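Local coordinates for protein glucosidase (Croceicoccus marinus, PDB 5Z3K) that probably hydrolyses O-glycosidic bonds as a beta-glucosidase of glycoside hydrolase family 39, built on a TIM barrel, at residues G28-A33 and V95-S100; D37-I42 and A308-N313; V51-S56 and K298-R303. One frame throughout, in Å; residues are numbered along the deposited sequence.

Contact 1 (G28-A33 and V95-S100)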
ATOM      1  N   GLY A  28      -5.899  -0.487  -6.981  1.00 13.01           N
ATOM      2  CA  GLY A  28      -6.054  -0.263  -8.404  1.00 15.78           C
ATOM      3  C   GLY A  28      -6.678  -1.457  -9.102  1.00 13.04           C
ATOM      4  O   GLY A  28      -6.932  -2.503  -8.506  1.00 11.58           O
ATOM      5  N   ILE A  29      -6.905  -1.279 -10.403  1.00 11.43           N
ATOM      6  CA  ILE A  29      -7.548  -2.249 -11.282  1.00 14.17           C
ATOM      7  C   ILE A  29      -6.461  -2.880 -12.150  1.00 13.05           C
ATOM      8  O   ILE A  29      -5.882  -2.196 -13.010  1.00 13.41           O
ATOM      9  CB  ILE A  29      -8.640  -1.587 -12.138  1.00 12.85           C
ATOM     10  CG1 ILE A  29      -9.754  -1.025 -11.235  1.00 13.92           C
ATOM     11  CG2 ILE A  29      -9.184  -2.579 -13.160  1.00 13.88           C
ATOM     12  CD1 ILE A  29     -10.734  -0.066 -11.941  1.00 11.47           C
ATOM     13  N   PRO A  30      -6.144  -4.170 -11.974  1.00 11.38           N
ATOM     14  CA  PRO A  30      -4.997  -4.752 -12.678  1.00 12.31           C
ATOM     15  C   PRO A  30      -5.279  -5.251 -14.087  1.00 12.13           C
ATOM     16  O   PRO A  30      -4.316  -5.515 -14.821  1.00 12.97           O
ATOM     17  CB  PRO A  30      -4.595  -5.925 -11.767  1.00 12.73           C
ATOM     18  CG  PRO A  30      -5.863  -6.338 -11.104  1.00 11.09           C
ATOM     19  CD  PRO A  30      -6.651  -5.055 -10.901  1.00 13.87           C
ATOM     20  N   ALA A  31      -6.541  -5.371 -14.484  1.00 11.31           N
ATOM     21  CA  ALA A  31      -6.910  -6.017 -15.740  1.00 11.14           C
ATOM     22  C   ALA A  31      -8.413  -5.845 -15.944  1.00 12.42           C
ATOM     23  O   ALA A  31      -9.141  -5.575 -14.981  1.00 13.93           O
ATOM     24  CB  ALA A  31      -6.541  -7.510 -15.727  1.00 12.02           C
ATOM     25  N   PRO A  32      -8.888  -5.969 -17.189  1.00 11.48           N
ATOM     26  CA  PRO A  32     -10.326  -5.813 -17.458  1.00 13.33           C
ATOM     27  C   PRO A  32     -11.193  -6.799 -16.686  1.00 15.00           C
ATOM     28  O   PRO A  32     -10.765  -7.893 -16.318  1.00 12.09           O
ATOM     29  CB  PRO A  32     -10.433  -6.075 -18.967  1.00 13.34           C
ATOM     30  CG  PRO A  32      -9.104  -5.770 -19.501  1.00 15.22           C
ATOM     31  CD  PRO A  32      -8.102  -6.048 -18.429  1.00 11.00           C
ATOM     32  N   ALA A  33     -12.436  -6.395 -16.470  1.00 13.23           N
ATOM     33  CA  ALA A  33     -13.506  -7.226 -15.944  1.00 15.44           C
ATOM     34  C   ALA A  33     -14.784  -6.804 -16.650  1.00 13.84           C
ATOM     35  O   ALA A  33     -14.843  -5.709 -17.221  1.00 14.26           O
ATOM     36  CB  ALA A  33     -13.658  -7.065 -14.424  1.00 14.28           C
ATOM     37  N   VAL A  95     -11.265 -10.499  -7.921  1.00 13.04           N
ATOM     38  CA  VAL A  95     -10.846 -11.369  -6.822  1.00 13.18           C
ATOM     39  C   VAL A  95     -10.068 -12.560  -7.364  1.00 14.67           C
ATOM     40  O   VAL A  95      -9.011 -12.931  -6.840  1.00 11.39           O
ATOM     41  CB  VAL A  95     -12.070 -11.810  -5.999  1.00 15.22           C
ATOM     42  CG1 VAL A  95     -11.749 -13.011  -5.108  1.00 15.76           C
ATOM     43  CG2 VAL A  95     -12.589 -10.636  -5.163  1.00  9.24           C
ATOM     44  N   GLY A  96     -10.575 -13.172  -8.435  1.00 13.52           N
ATOM     45  CA  GLY A  96      -9.863 -14.291  -9.023  1.00 12.50           C
ATOM     46  C   GLY A  96      -8.506 -13.891  -9.569  1.00 13.39           C
ATOM     47  O   GLY A  96      -7.527 -14.625  -9.416  1.00 13.39           O
ATOM     48  N   GLN A  97      -8.420 -12.711 -10.190  1.00 10.86           N
ATOM     49  CA  GLN A  97      -7.127 -12.231 -10.673  1.00 14.42           C
ATOM     50  C   GLN A  97      -6.151 -12.066  -9.523  1.00 12.72           C
ATOM     51  O   GLN A  97      -4.986 -12.479  -9.615  1.00 12.87           O
ATOM     52  CB  GLN A  97      -7.282 -10.896 -11.403  1.00 13.21           C
ATOM     53  CG  GLN A  97      -7.981 -10.993 -12.760  1.00 11.89           C
ATOM     54  CD  GLN A  97      -8.373  -9.634 -13.304  1.00 13.25           C
ATOM     55  OE1 GLN A  97      -8.051  -8.596 -12.714  1.00 12.18           O
ATOM     56  NE2 GLN A  97      -9.081  -9.627 -14.438  1.00 14.38           N
ATOM     57  N   THR A  98      -6.615 -11.470  -8.429  1.00  9.53           N
ATOM     58  CA  THR A  98      -5.733 -11.208  -7.302  1.00 11.60           C
ATOM     59  C   THR A  98      -5.259 -12.509  -6.675  1.00 12.63           C
ATOM     60  O   THR A  98      -4.070 -12.657  -6.356  1.00 11.63           O
ATOM     61  CB  THR A  98      -6.451 -10.328  -6.276  1.00 12.71           C
ATOM     62  OG1 THR A  98      -6.868  -9.102  -6.898  1.00 10.82           O
ATOM     63  CG2 THR A  98      -5.526 -10.019  -5.106  1.00 10.29           C
ATOM     64  N   ARG A  99      -6.168 -13.473  -6.505  1.00 10.79           N
ATOM     65  CA  ARG A  99      -5.761 -14.743  -5.913  1.00 16.35           C
ATOM     66  C   ARG A  99      -4.819 -15.520  -6.832  1.00 13.17           C
ATOM     67  O   ARG A  99      -3.968 -16.270  -6.340  1.00 14.85           O
ATOM     68  CB  ARG A  99      -6.989 -15.591  -5.556  1.00 14.70           C
ATOM     69  CG  ARG A  99      -7.941 -14.955  -4.525  1.00 12.50           C
ATOM     70  CD  ARG A  99      -7.269 -14.751  -3.144  1.00 14.65           C
ATOM     71  NE  ARG A  99      -6.931 -16.026  -2.517  1.00 18.33           N
ATOM     72  CZ  ARG A  99      -5.973 -16.185  -1.608  1.00 26.54           C
ATOM     73  NH1 ARG A  99      -5.232 -15.154  -1.225  1.00 24.86           N
ATOM     74  NH2 ARG A  99      -5.743 -17.383  -1.089  1.00 27.47           N
ATOM     75  N   SER A 100      -4.934 -15.344  -8.156  1.00  9.16           N
ATOM     76  CA  SER A 100      -4.100 -16.103  -9.075  1.00 14.51           C
ATOM     77  C   SER A 100      -2.629 -15.703  -9.003  1.00 16.93           C
ATOM     78  O   SER A 100      -1.773 -16.487  -9.417  1.00 15.23           O
ATOM     79  CB  SER A 100      -4.622 -15.950 -10.509  1.00 15.49           C
ATOM     80  OG  SER A 100      -4.210 -14.719 -11.066  1.00 14.58           O
TER

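Contact 2 (D37-I42 and A308-N313)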
ATOM      1  N   ASP A  37     -13.880  -2.857 -19.136  1.00 20.85           N
ATOM      2  CA  ASP A  37     -12.934  -3.575 -19.980  1.00 24.32           C
ATOM      3  C   ASP A  37     -12.002  -2.664 -20.770  1.00 21.90           C
ATOM      4  O   ASP A  37     -11.260  -3.154 -21.622  1.00 28.93           O
ATOM      5  CB  ASP A  37     -13.667  -4.526 -20.919  1.00 31.10           C
ATOM      6  CG  ASP A  37     -14.813  -3.872 -21.629  1.00 31.06           C
ATOM      7  OD1 ASP A  37     -14.695  -2.681 -22.003  1.00 34.21           O
ATOM      8  OD2 ASP A  37     -15.838  -4.564 -21.810  1.00 38.31           O
ATOM      9  N   SER A  38     -12.001  -1.363 -20.492  1.00 24.06           N
ATOM     10  CA  SER A  38     -11.158  -0.442 -21.239  1.00 26.43           C
ATOM     11  C   SER A  38      -9.724  -0.396 -20.722  1.00 27.57           C
ATOM     12  O   SER A  38      -8.848   0.123 -21.423  1.00 29.97           O
ATOM     13  CB  SER A  38     -11.759   0.967 -21.207  1.00 27.77           C
ATOM     14  OG  SER A  38     -11.912   1.448 -19.878  1.00 27.01           O
ATOM     15  N   VAL A  39      -9.460  -0.936 -19.537  1.00 20.04           N
ATOM     16  CA  VAL A  39      -8.157  -0.787 -18.891  1.00 16.38           C
ATOM     17  C   VAL A  39      -7.159  -1.795 -19.444  1.00 15.59           C
ATOM     18  O   VAL A  39      -7.541  -2.886 -19.897  1.00 14.07           O
ATOM     19  CB  VAL A  39      -8.280  -0.931 -17.367  1.00 14.01           C
ATOM     20  CG1 VAL A  39      -9.228   0.110 -16.829  1.00 13.09           C
ATOM     21  CG2 VAL A  39      -8.743  -2.341 -17.011  1.00 14.45           C
ATOM     22  N   PRO A  40      -5.873  -1.476 -19.415  1.00 16.15           N
ATOM     23  CA  PRO A  40      -4.866  -2.446 -19.844  1.00 13.29           C
ATOM     24  C   PRO A  40      -4.760  -3.612 -18.874  1.00 14.69           C
ATOM     25  O   PRO A  40      -5.094  -3.515 -17.690  1.00 17.15           O
ATOM     26  CB  PRO A  40      -3.570  -1.622 -19.860  1.00 12.99           C
ATOM     27  CG  PRO A  40      -3.787  -0.564 -18.876  1.00 17.14           C
ATOM     28  CD  PRO A  40      -5.271  -0.210 -18.954  1.00 15.73           C
ATOM     29  N   ASP A  41      -4.261  -4.733 -19.388  1.00 13.75           N
ATOM     30  CA  ASP A  41      -3.973  -5.897 -18.548  1.00 14.20           C
ATOM     31  C   ASP A  41      -2.532  -5.794 -18.054  1.00 13.48           C
ATOM     32  O   ASP A  41      -1.591  -6.086 -18.796  1.00 12.11           O
ATOM     33  CB  ASP A  41      -4.210  -7.187 -19.328  1.00 12.62           C
ATOM     34  CG  ASP A  41      -4.173  -8.434 -18.441  1.00 16.10           C
ATOM     35  OD1 ASP A  41      -3.531  -8.409 -17.367  1.00 12.94           O
ATOM     36  OD2 ASP A  41      -4.787  -9.456 -18.824  1.00 17.51           O
ATOM     37  N   ILE A  42      -2.356  -5.399 -16.790  1.00 10.34           N
ATOM     38  CA  ILE A  42      -1.039  -5.288 -16.172  1.00 15.29           C
ATOM     39  C   ILE A  42      -0.878  -6.271 -15.010  1.00 11.23           C
ATOM     40  O   ILE A  42      -0.001  -6.099 -14.170  1.00 11.39           O
ATOM     41  CB  ILE A  42      -0.760  -3.845 -15.706  1.00 15.81           C
ATOM     42  CG1 ILE A  42      -1.826  -3.435 -14.683  1.00 15.21           C
ATOM     43  CG2 ILE A  42      -0.697  -2.899 -16.936  1.00 13.97           C
ATOM     44  CD1 ILE A  42      -1.758  -2.007 -14.173  1.00 14.94           C
ATOM     45  N   ALA A 308      -6.804   5.327 -14.146  1.00 13.33           N
ATOM     46  CA  ALA A 308      -8.166   5.408 -14.652  1.00 14.55           C
ATOM     47  C   ALA A 308      -9.129   5.139 -13.503  1.00 17.92           C
ATOM     48  O   ALA A 308      -9.162   4.038 -12.947  1.00 18.72           O
ATOM     49  CB  ALA A 308      -8.382   4.418 -15.805  1.00 13.68           C
ATOM     50  N   ASP A 309      -9.897   6.152 -13.122  1.00 15.84           N
ATOM     51  CA  ASP A 309     -10.707   6.135 -11.911  1.00 15.95           C
ATOM     52  C   ASP A 309     -12.160   6.133 -12.361  1.00 19.32           C
ATOM     53  O   ASP A 309     -12.633   7.117 -12.932  1.00 17.15           O
ATOM     54  CB  ASP A 309     -10.358   7.344 -11.040  1.00 14.53           C
ATOM     55  CG  ASP A 309     -11.222   7.465  -9.786  1.00 16.72           C
ATOM     56  OD1 ASP A 309     -12.397   7.045  -9.786  1.00 15.58           O
ATOM     57  OD2 ASP A 309     -10.710   8.017  -8.795  1.00 16.10           O
ATOM     58  N   PHE A 310     -12.856   5.026 -12.122  1.00 17.34           N
ATOM     59  CA  PHE A 310     -14.218   4.839 -12.604  1.00 17.68           C
ATOM     60  C   PHE A 310     -15.260   5.254 -11.579  1.00 19.71           C
ATOM     61  O   PHE A 310     -16.444   4.933 -11.733  1.00 16.96           O
ATOM     62  CB  PHE A 310     -14.418   3.385 -13.025  1.00 16.09           C
ATOM     63  CG  PHE A 310     -13.539   2.976 -14.176  1.00 18.18           C
ATOM     64  CD1 PHE A 310     -12.244   2.540 -13.960  1.00 17.78           C
ATOM     65  CD2 PHE A 310     -14.005   3.055 -15.476  1.00 18.79           C
ATOM     66  CE1 PHE A 310     -11.427   2.173 -15.026  1.00 17.58           C
ATOM     67  CE2 PHE A 310     -13.197   2.688 -16.551  1.00 19.04           C
ATOM     68  CZ  PHE A 310     -11.905   2.252 -16.323  1.00 23.00           C
ATOM     69  N   HIS A 311     -14.840   5.957 -10.535  1.00 14.60           N
ATOM     70  CA  HIS A 311     -15.747   6.561  -9.574  1.00 18.16           C
ATOM     71  C   HIS A 311     -15.799   8.073  -9.720  1.00 21.24           C
ATOM     72  O   HIS A 311     -16.886   8.645  -9.834  1.00 19.13           O
ATOM     73  CB  HIS A 311     -15.310   6.141  -8.168  1.00 15.28           C
ATOM     74  CG  HIS A 311     -15.165   4.658  -8.032  1.00 14.09           C
ATOM     75  ND1 HIS A 311     -16.246   3.825  -7.837  1.00 13.94           N
ATOM     76  CD2 HIS A 311     -14.080   3.851  -8.126  1.00 15.73           C
ATOM     77  CE1 HIS A 311     -15.831   2.572  -7.782  1.00 17.20           C
ATOM     78  NE2 HIS A 311     -14.520   2.561  -7.951  1.00 14.51           N
ATOM     79  N   TYR A 312     -14.638   8.725  -9.754  1.00 21.31           N
ATOM     80  CA  TYR A 312     -14.521  10.140 -10.082  1.00 20.44           C
ATOM     81  C   TYR A 312     -14.466  10.395 -11.585  1.00 21.12           C
ATOM     82  O   TYR A 312     -14.625  11.545 -12.006  1.00 20.79           O
ATOM     83  CB  TYR A 312     -13.275  10.729  -9.415  1.00 19.01           C
ATOM     84  CG  TYR A 312     -13.442  10.952  -7.935  1.00 22.72           C
ATOM     85  CD1 TYR A 312     -13.953  12.142  -7.453  1.00 20.41           C
ATOM     86  CD2 TYR A 312     -13.100   9.963  -7.019  1.00 19.29           C
ATOM     87  CE1 TYR A 312     -14.122  12.352  -6.092  1.00 23.34           C
ATOM     88  CE2 TYR A 312     -13.266  10.162  -5.661  1.00 23.27           C
ATOM     89  CZ  TYR A 312     -13.778  11.358  -5.206  1.00 26.17           C
ATOM     90  OH  TYR A 312     -13.946  11.565  -3.855  1.00 29.29           O
ATOM     91  N   ASN A 313     -14.245   9.357 -12.392  1.00 20.67           N
ATOM     92  CA  ASN A 313     -14.251   9.448 -13.858  1.00 17.36           C
ATOM     93  C   ASN A 313     -13.212  10.439 -14.379  1.00 24.01           C
ATOM     94  O   ASN A 313     -13.519  11.357 -15.147  1.00 20.14           O
ATOM     95  CB  ASN A 313     -15.649   9.773 -14.380  1.00 24.74           C
ATOM     96  CG  ASN A 313     -16.610   8.634 -14.159  1.00 28.49           C
ATOM     97  OD1 ASN A 313     -16.288   7.481 -14.442  1.00 33.01           O
ATOM     98  ND2 ASN A 313     -17.785   8.940 -13.624  1.00 32.86           N
TER

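Contact 3 (V51-S56 and K298-R303)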
ATOM      1  N   VAL A  51       3.228  -8.424  -5.472  1.00  9.35           N
ATOM      2  CA  VAL A  51       2.159  -7.825  -4.667  1.00  9.81           C
ATOM      3  C   VAL A  51       1.580  -8.894  -3.752  1.00 10.30           C
ATOM      4  O   VAL A  51       1.270 -10.000  -4.203  1.00 11.97           O
ATOM      5  CB  VAL A  51       1.079  -7.220  -5.588  1.00 12.42           C
ATOM      6  CG1 VAL A  51      -0.220  -6.915  -4.804  1.00  9.65           C
ATOM      7  CG2 VAL A  51       1.608  -5.958  -6.291  1.00  9.03           C
ATOM      8  N   THR A  52       1.432  -8.573  -2.456  1.00 10.83           N
ATOM      9  CA  THR A  52       0.916  -9.521  -1.475  1.00 10.54           C
ATOM     10  C   THR A  52      -0.450  -9.152  -0.908  1.00 14.73           C
ATOM     11  O   THR A  52      -1.057  -9.977  -0.211  1.00 14.36           O
ATOM     12  CB  THR A  52       1.902  -9.672  -0.300  1.00  9.30           C
ATOM     13  OG1 THR A  52       2.284  -8.376   0.173  1.00 10.81           O
ATOM     14  CG2 THR A  52       3.142 -10.447  -0.723  1.00 11.38           C
ATOM     15  N   LEU A  53      -0.953  -7.950  -1.180  1.00 10.86           N
ATOM     16  CA  LEU A  53      -2.216  -7.501  -0.608  1.00 12.40           C
ATOM     17  C   LEU A  53      -2.799  -6.476  -1.560  1.00 14.28           C
ATOM     18  O   LEU A  53      -2.067  -5.628  -2.075  1.00 12.15           O
ATOM     19  CB  LEU A  53      -2.022  -6.899   0.789  1.00 10.08           C
ATOM     20  CG  LEU A  53      -3.273  -6.494   1.583  1.00 14.54           C
ATOM     21  CD1 LEU A  53      -4.231  -7.676   1.752  1.00 11.78           C
ATOM     22  CD2 LEU A  53      -2.886  -5.929   2.942  1.00  9.73           C
ATOM     23  N   VAL A  54      -4.098  -6.585  -1.833  1.00 10.22           N
ATOM     24  CA  VAL A  54      -4.761  -5.667  -2.753  1.00 10.70           C
ATOM     25  C   VAL A  54      -6.000  -5.093  -2.076  1.00 13.10           C
ATOM     26  O   VAL A  54      -6.897  -5.844  -1.669  1.00 11.47           O
ATOM     27  CB  VAL A  54      -5.136  -6.341  -4.080  1.00 11.62           C
ATOM     28  CG1 VAL A  54      -5.888  -5.361  -4.965  1.00 12.01           C
ATOM     29  CG2 VAL A  54      -3.878  -6.861  -4.788  1.00  9.78           C
ATOM     30  N   ARG A  55      -6.058  -3.766  -1.981  1.00 11.45           N
ATOM     31  CA  ARG A  55      -7.260  -3.070  -1.526  1.00 12.21           C
ATOM     32  C   ARG A  55      -8.241  -2.957  -2.686  1.00 10.20           C
ATOM     33  O   ARG A  55      -7.847  -2.614  -3.806  1.00 12.13           O
ATOM     34  CB  ARG A  55      -6.894  -1.678  -0.999  1.00 10.64           C
ATOM     35  CG  ARG A  55      -8.027  -0.894  -0.347  1.00 10.98           C
ATOM     36  CD  ARG A  55      -7.473   0.323   0.423  1.00 12.12           C
ATOM     37  NE  ARG A  55      -8.494   0.938   1.282  1.00 12.36           N
ATOM     38  CZ  ARG A  55      -9.218   2.011   0.946  1.00 12.11           C
ATOM     39  NH1 ARG A  55      -9.033   2.612  -0.230  1.00 15.50           N
ATOM     40  NH2 ARG A  55     -10.134   2.482   1.788  1.00 14.05           N
ATOM     41  N   SER A  56      -9.521  -3.241  -2.424  1.00 11.86           N
ATOM     42  CA  SER A  56     -10.507  -3.373  -3.490  1.00 13.59           C
ATOM     43  C   SER A  56     -11.213  -2.064  -3.818  1.00 11.85           C
ATOM     44  O   SER A  56     -12.028  -2.032  -4.749  1.00 11.09           O
ATOM     45  CB  SER A  56     -11.556  -4.418  -3.103  1.00 11.57           C
ATOM     46  OG  SER A  56     -12.351  -3.955  -2.006  1.00 10.34           O
ATOM     47  N   LYS A 298       0.618  -3.250   7.766  1.00 12.78           N
ATOM     48  CA  LYS A 298       0.221  -3.564   6.402  1.00 11.68           C
ATOM     49  C   LYS A 298       0.115  -2.246   5.648  1.00 10.58           C
ATOM     50  O   LYS A 298      -0.305  -1.234   6.220  1.00 12.89           O
ATOM     51  CB  LYS A 298      -1.130  -4.289   6.349  1.00 13.90           C
ATOM     52  CG  LYS A 298      -1.171  -5.633   7.038  1.00 17.61           C
ATOM     53  CD  LYS A 298      -0.359  -6.663   6.297  1.00 19.74           C
ATOM     54  CE  LYS A 298      -0.758  -8.084   6.736  1.00 27.89           C
ATOM     55  NZ  LYS A 298      -1.321  -8.088   8.122  1.00 32.30           N
ATOM     56  N   ALA A 299       0.486  -2.261   4.368  1.00 10.51           N
ATOM     57  CA  ALA A 299       0.553  -1.033   3.596  1.00 11.56           C
ATOM     58  C   ALA A 299      -0.016  -1.247   2.207  1.00 14.55           C
ATOM     59  O   ALA A 299       0.176  -2.315   1.614  1.00 10.17           O
ATOM     60  CB  ALA A 299       2.000  -0.532   3.486  1.00  7.40           C
ATOM     61  N   ILE A 300      -0.685  -0.205   1.696  1.00 10.83           N
ATOM     62  CA  ILE A 300      -1.379  -0.211   0.405  1.00 12.83           C
ATOM     63  C   ILE A 300      -0.864   0.993  -0.377  1.00 12.04           C
ATOM     64  O   ILE A 300      -1.274   2.132  -0.116  1.00 10.71           O
ATOM     65  CB  ILE A 300      -2.907  -0.137   0.555  1.00 11.74           C
ATOM     66  CG1 ILE A 300      -3.452  -1.226   1.481  1.00 13.35           C
ATOM     67  CG2 ILE A 300      -3.582  -0.231  -0.806  1.00 11.59           C
ATOM     68  CD1 ILE A 300      -3.383  -2.644   0.895  1.00 13.62           C
ATOM     69  N   PHE A 301       0.026   0.753  -1.336  1.00 11.77           N
ATOM     70  CA  PHE A 301       0.506   1.821  -2.203  1.00 11.12           C
ATOM     71  C   PHE A 301      -0.586   2.270  -3.164  1.00 15.23           C
ATOM     72  O   PHE A 301      -1.260   1.446  -3.781  1.00 11.54           O
ATOM     73  CB  PHE A 301       1.710   1.354  -3.014  1.00 10.93           C
ATOM     74  CG  PHE A 301       2.147   2.355  -4.046  1.00 13.12           C
ATOM     75  CD1 PHE A 301       2.976   3.417  -3.682  1.00 12.10           C
ATOM     76  CD2 PHE A 301       1.715   2.256  -5.366  1.00 11.82           C
ATOM     77  CE1 PHE A 301       3.396   4.349  -4.619  1.00 11.29           C
ATOM     78  CE2 PHE A 301       2.109   3.184  -6.318  1.00 12.36           C
ATOM     79  CZ  PHE A 301       2.952   4.237  -5.948  1.00 12.97           C
ATOM     80  N   PHE A 302      -0.707   3.586  -3.339  1.00 10.85           N
ATOM     81  CA  PHE A 302      -1.763   4.201  -4.143  1.00 13.54           C
ATOM     82  C   PHE A 302      -1.133   4.914  -5.338  1.00 12.37           C
ATOM     83  O   PHE A 302      -0.378   5.870  -5.146  1.00 12.93           O
ATOM     84  CB  PHE A 302      -2.547   5.196  -3.282  1.00 14.12           C
ATOM     85  CG  PHE A 302      -3.672   5.890  -4.009  1.00 17.19           C
ATOM     86  CD1 PHE A 302      -4.855   5.219  -4.278  1.00 11.10           C
ATOM     87  CD2 PHE A 302      -3.546   7.208  -4.419  1.00 15.98           C
ATOM     88  CE1 PHE A 302      -5.901   5.849  -4.943  1.00 12.84           C
ATOM     89  CE2 PHE A 302      -4.591   7.850  -5.086  1.00 14.39           C
ATOM     90  CZ  PHE A 302      -5.771   7.163  -5.344  1.00 14.29           C
ATOM     91  N   ARG A 303      -1.412   4.459  -6.569  1.00 13.61           N
ATOM     92  CA  ARG A 303      -2.119   3.228  -6.932  1.00 13.18           C
ATOM     93  C   ARG A 303      -1.368   2.604  -8.112  1.00 13.65           C
ATOM     94  O   ARG A 303      -0.875   3.337  -8.982  1.00 12.74           O
ATOM     95  CB  ARG A 303      -3.583   3.512  -7.312  1.00 11.54           C
ATOM     96  CG  ARG A 303      -3.771   4.666  -8.312  1.00 10.54           C
ATOM     97  CD  ARG A 303      -5.252   5.098  -8.442  1.00 14.62           C
ATOM     98  NE  ARG A 303      -5.999   4.155  -9.276  1.00 13.14           N
ATOM     99  CZ  ARG A 303      -7.312   4.207  -9.500  1.00 13.83           C
ATOM    100  NH1 ARG A 303      -8.069   5.154  -8.949  1.00 16.37           N
ATOM    101  NH2 ARG A 303      -7.874   3.289 -10.270  1.00 15.66           N
TER

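Contact 1 (G28-A33 and V95-S100)
Gln97 of helix 89-100 meets the loop that leaves strand 25-27, the first strand of this protein's (beta/alpha)8 barrel, and is the side chain that carries the contact between the two segments. From the helix surface its chain runs extended beyond CG (chi2 168°), which carries the flat amide across to the methyl of Ala31 and the carbonyl of Pro32. There Gln97 NE2 donates to Pro32 O at 3.1 Å. The acceptor lies almost in the plane of the amide, but the N-H points somewhat off it, with an angle of 142° at the hydrogen, and NE2 stands tilted from the carbonyl plane. A loop carbonyl outside regular structure can take such a side-chain donor.

The other half of the amide meets carbon. Gln97 OE1 rests against Pro30 CG and Ala31 CB, each 3.5 Å away, and has no hydrogen-bonding partner in the model, a cost of burying the group here. The methyl of Ala31 is small enough to sit beside both OE1 and NE2 of Gln97, with NE2 also 3.5 Å from Ala31 CB. Trp94, from the same helix, adds a second tie, a bond from its indole nitrogen to Ala31 O. The loop after the first strand of a TIM barrel is thus fastened to helix 89-100, which follows the second strand, 53-55.

Contact 2 (D37-I42 and A308-N313)
Val39 and Phe310 make the close part of this contact, a patch where an aliphatic branch meets the rim of an aromatic ring. Val39 CG1 lies 3.5 Å from Phe310 CZ and equally near CE1, close to the ring plane, so the methyl packs against the edge and does not lie over a face. Its torsion (chi1 -59°) sets CG1 anti to the carbonyl carbon and extends it toward the ring. Valine is buried here, and its compact branched shape fills the space beside the ring without needing a polar partner.

Toward solvent the contact thins out. Ser38, which is exposed, brings its hydroxyl to the same rim: OG lies in the ring plane, 3.6 Å from Phe310 CZ and 3.8 Å from Phe310 CE2. This is a van der Waals touch, and a small polar residue suits an exposed place where its hydroxyl can sit at the ring's edge. Together the two segments bury just 110 Å² over both sides.

The turn that presents Phe310 is held by its own hydrogen bonds, whereas the contact rests on packing alone. Asp309 OD1 takes two backbone N-H groups, from His311 N and from Tyr312 N, both at 2.8 Å; the first arrives nearly along the C-O axis, the second from above the carboxylate plane. Aspartate is well suited to this, its short side chain folding back on the following residues. His311, in the same turn, is held by Glu112 and by the carbonyl of Trp59. Phe310 is therefore offered to Val39 and Ser38 from an Asx turn, within the loops that follow the first and last strands of a TIM barrel.

Contact 3 (V51-S56 and K298-R303)
Ile300, Leu53 and Arg55 bury the most surface in this contact, and Ile300 stands between the other two. Its CD1 mainly meets the end of Leu53, 3.9 Å from Leu53 CD2 and about as far from CG, while Ile300 CG2 mainly presses on the aliphatic root of Arg55, 3.6 Å from Arg55 CB. Both neighbours lie across Ile300 at roughly a right angle, so each pair touches over a short length. With CG1 of Ile300 beside its backbone N (chi1 -54°) and CG2 anti to that nitrogen, the branched residue can serve both partners at once. Leu53 CD2 also reaches Lys298 CB, at 4.2 Å.

Strands 53-55 and 298-301 are the second and eighth of the parallel TIM barrel, with strand 25-27 between them in the sheet. Their axes come within 7.5 Å at an angle of 59°, too far for backbone pairing, so what meets is side chains directed into the barrel interior. Ser27 of the intervening strand touches both Arg55 and Ile300.

Apolar residues suit this interior, and Arg55 joins them only with its carbon chain. From an anti chi1 of -174° the chain stays extended as far as NE and leads the guanidinium away from Ile300, to salt bridges with Glu153 and Asp156. A long residue can thus pack beside isoleucine at its base and keep its charge among carboxylates. Lys298, at the start of strand 298-301, behaves similarly: its CB is near Leu53, while its bent chain brings NZ to Glu259 in a salt bridge.

Overall arrangement
Contact 3 is the core of the three, its centre about 4 Å from the centre of the chain, whereas the centres of contacts 1 and 2 lie about 16 and 19 Å from it and both are only partly buried. Aliphatic packing inside the barrel thus gives way to a side-chain-to-backbone bond in contact 1 and a ring edge in contact 2. The last two share the loop between strand 25-27 and helix 43-48: Pro30 O is 2.8 Å from Ile42 N, a probable hydrogen bond, and Ile29 CD1 packs on Phe310 CD1. Thr98 of the helix touches Val54 on strand 53-55, joining contact 1 to contact 3, and Arg303 lies against Ala308 and Asp309, linking contact 3 to contact 2.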